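Local coordinates for protein membrane-anchored mycosin mycp1 (Mycobacterium thermoresistibile, PDB 4HVL) that is a subtilisin-like serine endopeptidase of the mycosin family and an essential, membrane-anchored component of the ESX-1 type VII secretion system, at residues Asp48-Thr60 and Gly357-Trp369. Numbering follows the deposited sequence.
Sequences DYLRLTEAHKFAT and GAGVIDPVAALTW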
ATOM      1  N   ASP A  48       4.744   4.556 -18.894  1.00 24.00           N
ATOM      2  CA  ASP A  48       5.214   5.687 -19.686  1.00 25.75           C
ATOM      3  C   ASP A  48       5.367   6.952 -18.838  1.00 25.39           C
ATOM      4  O   ASP A  48       6.375   7.634 -18.916  1.00 26.11           O
ATOM      5  CB  ASP A  48       4.274   5.940 -20.867  1.00 27.78           C
ATOM      6  CG  ASP A  48       4.614   5.085 -22.083  1.00 29.80           C
ATOM      7  OD1 ASP A  48       5.646   4.374 -22.066  1.00 30.60           O
ATOM      8  OD2 ASP A  48       3.845   5.125 -23.061  1.00 33.16           O
ATOM      9  N   TYR A  49       4.367   7.242 -18.014  1.00 24.42           N
ATOM     10  CA  TYR A  49       4.373   8.417 -17.148  1.00 25.02           C
ATOM     11  C   TYR A  49       5.557   8.442 -16.162  1.00 24.07           C
ATOM     12  O   TYR A  49       6.157   9.482 -15.940  1.00 23.67           O
ATOM     13  CB  TYR A  49       3.059   8.451 -16.375  1.00 25.63           C
ATOM     14  CG  TYR A  49       2.756   9.733 -15.654  1.00 28.61           C
ATOM     15  CD1 TYR A  49       2.095  10.782 -16.294  1.00 31.00           C
ATOM     16  CD2 TYR A  49       3.093   9.887 -14.314  1.00 29.86           C
ATOM     17  CE1 TYR A  49       1.799  11.960 -15.621  1.00 33.34           C
ATOM     18  CE2 TYR A  49       2.798  11.051 -13.634  1.00 31.41           C
ATOM     19  CZ  TYR A  49       2.156  12.082 -14.282  1.00 33.24           C
ATOM     20  OH  TYR A  49       1.872  13.228 -13.575  1.00 36.76           O
ATOM     21  N   LEU A  50       5.876   7.283 -15.586  1.00 22.25           N
ATOM     22  CA  LEU A  50       6.926   7.167 -14.570  1.00 22.20           C
ATOM     23  C   LEU A  50       8.293   6.852 -15.184  1.00 22.64           C
ATOM     24  O   LEU A  50       9.297   6.771 -14.475  1.00 22.00           O
ATOM     25  CB  LEU A  50       6.544   6.096 -13.542  1.00 21.14           C
ATOM     26  CG  LEU A  50       5.325   6.372 -12.650  1.00 21.11           C
ATOM     27  CD1 LEU A  50       4.983   5.145 -11.817  1.00 21.58           C
ATOM     28  CD2 LEU A  50       5.579   7.567 -11.746  1.00 21.78           C
ATOM     29  N   ARG A  51       8.311   6.662 -16.495  1.00 24.05           N
ATOM     30  CA  ARG A  51       9.545   6.436 -17.278  1.00 26.61           C
ATOM     31  C   ARG A  51      10.289   5.194 -16.800  1.00 25.17           C
ATOM     32  O   ARG A  51      11.500   5.226 -16.608  1.00 24.52           O
ATOM     33  CB  ARG A  51      10.462   7.666 -17.245  1.00 29.62           C
ATOM     34  CG  ARG A  51       9.766   8.961 -17.617  1.00 33.63           C
ATOM     35  CD  ARG A  51      10.717  10.042 -18.109  1.00 38.58           C
ATOM     36  NE  ARG A  51      11.582  10.637 -17.077  1.00 44.79           N
ATOM     37  CZ  ARG A  51      11.244  11.632 -16.241  1.00 50.36           C
ATOM     38  NH1 ARG A  51      10.019  12.162 -16.266  1.00 53.65           N
ATOM     39  NH2 ARG A  51      12.137  12.107 -15.359  1.00 50.20           N
ATOM     40  N   LEU A  52       9.548   4.105 -16.611  1.00 24.77           N
ATOM     41  CA  LEU A  52      10.103   2.876 -16.040  1.00 25.04           C
ATOM     42  C   LEU A  52      11.238   2.296 -16.885  1.00 25.52           C
ATOM     43  O   LEU A  52      12.271   1.861 -16.354  1.00 23.81           O
ATOM     44  CB  LEU A  52       9.004   1.826 -15.812  1.00 24.80           C
ATOM     45  CG  LEU A  52       7.937   2.126 -14.742  1.00 24.58           C
ATOM     46  CD1 LEU A  52       7.069   0.905 -14.498  1.00 24.44           C
ATOM     47  CD2 LEU A  52       8.543   2.604 -13.428  1.00 25.03           C
ATOM     48  N   THR A  53      11.042   2.316 -18.200  1.00 26.97           N
ATOM     49  CA  THR A  53      12.057   1.897 -19.151  1.00 28.57           C
ATOM     50  C   THR A  53      13.391   2.603 -18.886  1.00 29.03           C
ATOM     51  O   THR A  53      14.433   1.963 -18.812  1.00 31.42           O
ATOM     52  CB  THR A  53      11.599   2.192 -20.600  1.00 29.87           C
ATOM     53  OG1 THR A  53      10.377   1.495 -20.867  1.00 30.14           O
ATOM     54  CG2 THR A  53      12.617   1.740 -21.572  1.00 30.93           C
ATOM     55  N   GLU A  54      13.362   3.915 -18.732  1.00 28.53           N
ATOM     56  CA  GLU A  54      14.580   4.669 -18.447  1.00 29.58           C
ATOM     57  C   GLU A  54      15.115   4.324 -17.050  1.00 27.48           C
ATOM     58  O   GLU A  54      16.319   4.096 -16.872  1.00 26.56           O
ATOM     59  CB  GLU A  54      14.297   6.162 -18.554  1.00 32.06           C
ATOM     60  CG  GLU A  54      15.507   7.076 -18.431  1.00 36.64           C
ATOM     61  CD  GLU A  54      16.499   6.931 -19.573  1.00 39.98           C
ATOM     62  OE1 GLU A  54      16.133   6.348 -20.616  1.00 42.59           O
ATOM     63  OE2 GLU A  54      17.655   7.396 -19.426  1.00 45.22           O
ATOM     64  N   ALA A  55      14.224   4.282 -16.064  1.00 24.56           N
ATOM     65  CA  ALA A  55      14.642   4.007 -14.701  1.00 24.27           C
ATOM     66  C   ALA A  55      15.427   2.698 -14.611  1.00 24.46           C
ATOM     67  O   ALA A  55      16.402   2.616 -13.847  1.00 24.28           O
ATOM     68  CB  ALA A  55      13.453   3.980 -13.747  1.00 23.05           C
ATOM     69  N   HIS A  56      15.011   1.695 -15.389  1.00 24.57           N
ATOM     70  CA  HIS A  56      15.677   0.383 -15.391  1.00 25.07           C
ATOM     71  C   HIS A  56      17.090   0.361 -15.955  1.00 26.57           C
ATOM     72  O   HIS A  56      17.774  -0.655 -15.821  1.00 27.24           O
ATOM     73  CB  HIS A  56      14.848  -0.677 -16.112  1.00 25.12           C
ATOM     74  CG  HIS A  56      13.593  -1.054 -15.385  1.00 25.04           C
ATOM     75  ND1 HIS A  56      12.505  -1.617 -16.021  1.00 24.92           N
ATOM     76  CD2 HIS A  56      13.244  -0.927 -14.081  1.00 24.15           C
ATOM     77  CE1 HIS A  56      11.537  -1.807 -15.145  1.00 24.42           C
ATOM     78  NE2 HIS A  56      11.956  -1.385 -13.964  1.00 24.02           N
ATOM     79  N   LYS A  57      17.536   1.436 -16.607  1.00 27.72           N
ATOM     80  CA  LYS A  57      18.953   1.554 -16.944  1.00 28.78           C
ATOM     81  C   LYS A  57      19.775   1.693 -15.651  1.00 27.83           C
ATOM     82  O   LYS A  57      20.957   1.363 -15.625  1.00 27.89           O
ATOM     83  CB  LYS A  57      19.213   2.745 -17.884  1.00 31.72           C
ATOM     84  CG  LYS A  57      18.422   2.706 -19.193  1.00 33.90           C
ATOM     85  CD  LYS A  57      19.033   3.553 -20.318  1.00 38.34           C
ATOM     86  CE  LYS A  57      19.558   4.901 -19.821  1.00 40.31           C
ATOM     87  NZ  LYS A  57      19.602   5.956 -20.876  1.00 42.85           N
ATOM     88  N   PHE A  58      19.137   2.164 -14.576  1.00 26.06           N
ATOM     89  CA  PHE A  58      19.835   2.548 -13.353  1.00 26.02           C
ATOM     90  C   PHE A  58      19.672   1.567 -12.188  1.00 24.99           C
ATOM     91  O   PHE A  58      20.548   1.510 -11.325  1.00 26.03           O
ATOM     92  CB  PHE A  58      19.412   3.963 -12.956  1.00 26.28           C
ATOM     93  CG  PHE A  58      19.686   4.966 -14.039  1.00 28.08           C
ATOM     94  CD1 PHE A  58      21.002   5.288 -14.381  1.00 29.37           C
ATOM     95  CD2 PHE A  58      18.650   5.527 -14.769  1.00 27.95           C
ATOM     96  CE1 PHE A  58      21.277   6.172 -15.414  1.00 30.35           C
ATOM     97  CE2 PHE A  58      18.911   6.419 -15.786  1.00 29.07           C
ATOM     98  CZ  PHE A  58      20.229   6.741 -16.118  1.00 30.59           C
ATOM     99  N   ALA A  59      18.592   0.786 -12.195  1.00 22.88           N
ATOM    100  CA  ALA A  59      18.302  -0.212 -11.152  1.00 22.19           C
ATOM    101  C   ALA A  59      17.089  -1.063 -11.544  1.00 21.47           C
ATOM    102  O   ALA A  59      16.225  -0.602 -12.273  1.00 20.26           O
ATOM    103  CB  ALA A  59      18.048   0.452  -9.802  1.00 22.04           C
ATOM    104  N   THR A  60      17.047  -2.306 -11.056  1.00 21.56           N
ATOM    105  CA  THR A  60      15.933  -3.222 -11.307  1.00 21.66           C
ATOM    106  C   THR A  60      15.366  -3.903 -10.044  1.00 21.26           C
ATOM    107  O   THR A  60      14.493  -4.747 -10.159  1.00 19.98           O
ATOM    108  CB  THR A  60      16.367  -4.369 -12.227  1.00 22.78           C
ATOM    109  OG1 THR A  60      17.437  -5.087 -11.611  1.00 23.28           O
ATOM    110  CG2 THR A  60      16.820  -3.854 -13.579  1.00 24.13           C
ATOM    111  N   GLY A 357       0.696  15.197  -1.056  1.00 18.26           N
ATOM    112  CA  GLY A 357       1.869  15.460  -0.243  1.00 18.70           C
ATOM    113  C   GLY A 357       2.862  16.295  -1.022  1.00 19.08           C
ATOM    114  O   GLY A 357       2.502  17.354  -1.539  1.00 18.95           O
ATOM    115  N   ALA A 358       4.102  15.817  -1.107  1.00 19.19           N
ATOM    116  CA  ALA A 358       5.156  16.520  -1.847  1.00 20.57           C
ATOM    117  C   ALA A 358       4.993  16.327  -3.371  1.00 20.24           C
ATOM    118  O   ALA A 358       5.717  16.945  -4.162  1.00 20.97           O
ATOM    119  CB  ALA A 358       6.535  16.049  -1.405  1.00 21.19           C
ATOM    120  N   GLY A 359       4.058  15.466  -3.780  1.00 19.32           N
ATOM    121  CA  GLY A 359       3.722  15.327  -5.199  1.00 19.44           C
ATOM    122  C   GLY A 359       4.005  13.974  -5.819  1.00 19.02           C
ATOM    123  O   GLY A 359       4.218  12.959  -5.118  1.00 18.32           O
ATOM    124  N   VAL A 360       3.973  13.953  -7.152  1.00 19.51           N
ATOM    125  CA  VAL A 360       4.008  12.698  -7.892  1.00 19.27           C
ATOM    126  C   VAL A 360       5.451  12.238  -7.983  1.00 18.82           C
ATOM    127  O   VAL A 360       6.312  13.019  -8.365  1.00 18.87           O
ATOM    128  CB  VAL A 360       3.375  12.849  -9.293  1.00 21.24           C
ATOM    129  CG1 VAL A 360       3.346  11.511 -10.015  1.00 21.96           C
ATOM    130  CG2 VAL A 360       1.961  13.418  -9.163  1.00 22.24           C
ATOM    131  N   ILE A 361       5.712  10.977  -7.631  1.00 17.88           N
ATOM    132  CA  ILE A 361       7.070  10.468  -7.681  1.00 17.61           C
ATOM    133  C   ILE A 361       7.668  10.543  -9.092  1.00 18.24           C
ATOM    134  O   ILE A 361       6.941  10.503 -10.115  1.00 18.57           O
ATOM    135  CB  ILE A 361       7.203   9.007  -7.150  1.00 17.42           C
ATOM    136  CG1 ILE A 361       6.283   8.043  -7.912  1.00 18.12           C
ATOM    137  CG2 ILE A 361       6.912   8.967  -5.669  1.00 17.59           C
ATOM    138  CD1 ILE A 361       6.752   6.593  -7.855  1.00 19.09           C
ATOM    139  N   ASP A 362       8.994  10.654  -9.119  1.00 18.26           N
ATOM    140  CA  ASP A 362       9.752  10.779 -10.350  1.00 19.42           C
ATOM    141  C   ASP A 362      10.951   9.826 -10.253  1.00 19.29           C
ATOM    142  O   ASP A 362      12.022  10.183  -9.764  1.00 19.35           O
ATOM    143  CB  ASP A 362      10.149  12.248 -10.539  1.00 20.98           C
ATOM    144  CG  ASP A 362      10.860  12.506 -11.830  1.00 22.84           C
ATOM    145  OD1 ASP A 362      11.335  11.554 -12.500  1.00 22.66           O
ATOM    146  OD2 ASP A 362      10.970  13.708 -12.164  1.00 26.10           O
ATOM    147  N   PRO A 363      10.751   8.572 -10.683  1.00 19.18           N
ATOM    148  CA  PRO A 363      11.776   7.541 -10.542  1.00 19.18           C
ATOM    149  C   PRO A 363      13.159   7.883 -11.088  1.00 19.60           C
ATOM    150  O   PRO A 363      14.170   7.570 -10.442  1.00 19.12           O
ATOM    151  CB  PRO A 363      11.170   6.368 -11.313  1.00 20.18           C
ATOM    152  CG  PRO A 363       9.722   6.515 -11.059  1.00 20.24           C
ATOM    153  CD  PRO A 363       9.497   8.007 -11.211  1.00 19.83           C
ATOM    154  N   VAL A 364      13.218   8.513 -12.270  1.00 20.04           N
ATOM    155  CA  VAL A 364      14.513   8.810 -12.881  1.00 20.92           C
ATOM    156  C   VAL A 364      15.210   9.892 -12.082  1.00 20.98           C
ATOM    157  O   VAL A 364      16.398   9.780 -11.815  1.00 21.26           O
ATOM    158  CB  VAL A 364      14.389   9.236 -14.346  1.00 22.54           C
ATOM    159  CG1 VAL A 364      15.717   9.783 -14.876  1.00 24.26           C
ATOM    160  CG2 VAL A 364      13.931   8.061 -15.194  1.00 23.29           C
ATOM    161  N   ALA A 365      14.471  10.939 -11.703  1.00 20.69           N
ATOM    162  CA  ALA A 365      15.029  11.958 -10.840  1.00 21.73           C
ATOM    163  C   ALA A 365      15.495  11.340  -9.516  1.00 21.77           C
ATOM    164  O   ALA A 365      16.594  11.646  -9.036  1.00 23.28           O
ATOM    165  CB  ALA A 365      14.025  13.083 -10.604  1.00 22.09           C
ATOM    166  N   ALA A 366      14.692  10.448  -8.934  1.00 20.37           N
ATOM    167  CA  ALA A 366      15.061   9.847  -7.650  1.00 21.04           C
ATOM    168  C   ALA A 366      16.364   9.065  -7.773  1.00 22.51           C
ATOM    169  O   ALA A 366      17.220   9.153  -6.913  1.00 23.73           O
ATOM    170  CB  ALA A 366      13.953   8.952  -7.128  1.00 19.98           C
ATOM    171  N   LEU A 367      16.497   8.311  -8.860  1.00 22.62           N
ATOM    172  CA  LEU A 367      17.687   7.505  -9.118  1.00 24.33           C
ATOM    173  C   LEU A 367      18.907   8.289  -9.591  1.00 26.68           C
ATOM    174  O   LEU A 367      20.034   7.810  -9.401  1.00 27.33           O
ATOM    175  CB  LEU A 367      17.369   6.400 -10.136  1.00 23.60           C
ATOM    176  CG  LEU A 367      16.419   5.325  -9.594  1.00 22.96           C
ATOM    177  CD1 LEU A 367      15.851   4.483 -10.719  1.00 22.91           C
ATOM    178  CD2 LEU A 367      17.122   4.444  -8.576  1.00 24.62           C
ATOM    179  N   THR A 368      18.705   9.475 -10.185  1.00 27.66           N
ATOM    180  CA  THR A 368      19.833  10.194 -10.841  1.00 30.99           C
ATOM    181  C   THR A 368      19.972  11.713 -10.652  1.00 34.24           C
ATOM    182  O   THR A 368      20.958  12.279 -11.087  1.00 37.53           O
ATOM    183  CB  THR A 368      19.779   9.974 -12.361  1.00 30.52           C
ATOM    184  OG1 THR A 368      18.587  10.570 -12.889  1.00 29.03           O
ATOM    185  CG2 THR A 368      19.803   8.455 -12.701  1.00 30.12           C
ATOM    186  N   TRP A 369      18.997  12.398 -10.080  1.00 36.08           N
ATOM    187  CA  TRP A 369      19.001  13.873 -10.160  1.00 40.71           C
ATOM    188  C   TRP A 369      20.231  14.468  -9.460  1.00 44.22           C
ATOM    189  O   TRP A 369      20.643  13.969  -8.418  1.00 44.28           O
ATOM    190  CB  TRP A 369      17.701  14.481  -9.596  1.00 41.06           C
ATOM    191  CG  TRP A 369      17.758  15.977  -9.424  1.00 47.03           C
ATOM    192  CD1 TRP A 369      17.412  16.930 -10.349  1.00 50.54           C
ATOM    193  CD2 TRP A 369      18.212  16.693  -8.266  1.00 51.46           C
ATOM    194  NE1 TRP A 369      17.620  18.195  -9.833  1.00 54.17           N
ATOM    195  CE2 TRP A 369      18.109  18.079  -8.559  1.00 55.28           C
ATOM    196  CE3 TRP A 369      18.704  16.301  -7.016  1.00 53.51           C
ATOM    197  CZ2 TRP A 369      18.476  19.071  -7.638  1.00 59.59           C
ATOM    198  CZ3 TRP A 369      19.067  17.292  -6.095  1.00 57.34           C
ATOM    199  CH2 TRP A 369      18.949  18.658  -6.415  1.00 60.36           C
TER
HETATM  200  O   HOH W   1      10.903   8.973 -13.984  1.00 24.28           O
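Leu367 CD1 lies 3.9 Å from Ala55 CB, and Pro363 CB meets the same atom, so that two residues one helical turn apart on 363-368 both touch the methyl group of Ala55. The contact illustrates how a subtilisin-fold protease packs the segment leading into its parallel sheet against its C-terminal end: the short helices that precede strand 65-70 meet helix 363-368. Helix 311-328 lies against both segments, its Tyr317 touching Leu50 and its Val318 touching Ile361. Leu50 turns CD2 onto Ile361 CG1, while the Pro363 ring rests against the carbonyl oxygen of Leu50, with CG 3.5 Å from Leu50 O. Farther along, Val360 CG1 reaches the edge of the Tyr49 ring, nearly in its plane. At the other end a CH-pi contact forms: Thr368 CG2 stands 3.5 Å from the Phe58 ring centroid, 2° off the normal, and Thr368 OG1 bonds back to Val364 O, which probably helps fix the rotation of the side chain. The polar edge begins at Arg51, which closes helix 45-50 with a Schellman motif. Its chain, bent at chi3 (-71°), passes Val364 and brings NH2 into a salt bridge with Asp362 OD1 (3.0 Å), the guanidinium and carboxylate planes almost perpendicular. That oxygen also caps the C-terminal helix, accepting from Ala365 N. A water bridges the segments, donating to Leu50 O (2.8 Å) and Asp362 OD1 and accepting from Val364 N, its oxygen 3.4 Å above the plane of the Arg51 guanidinium.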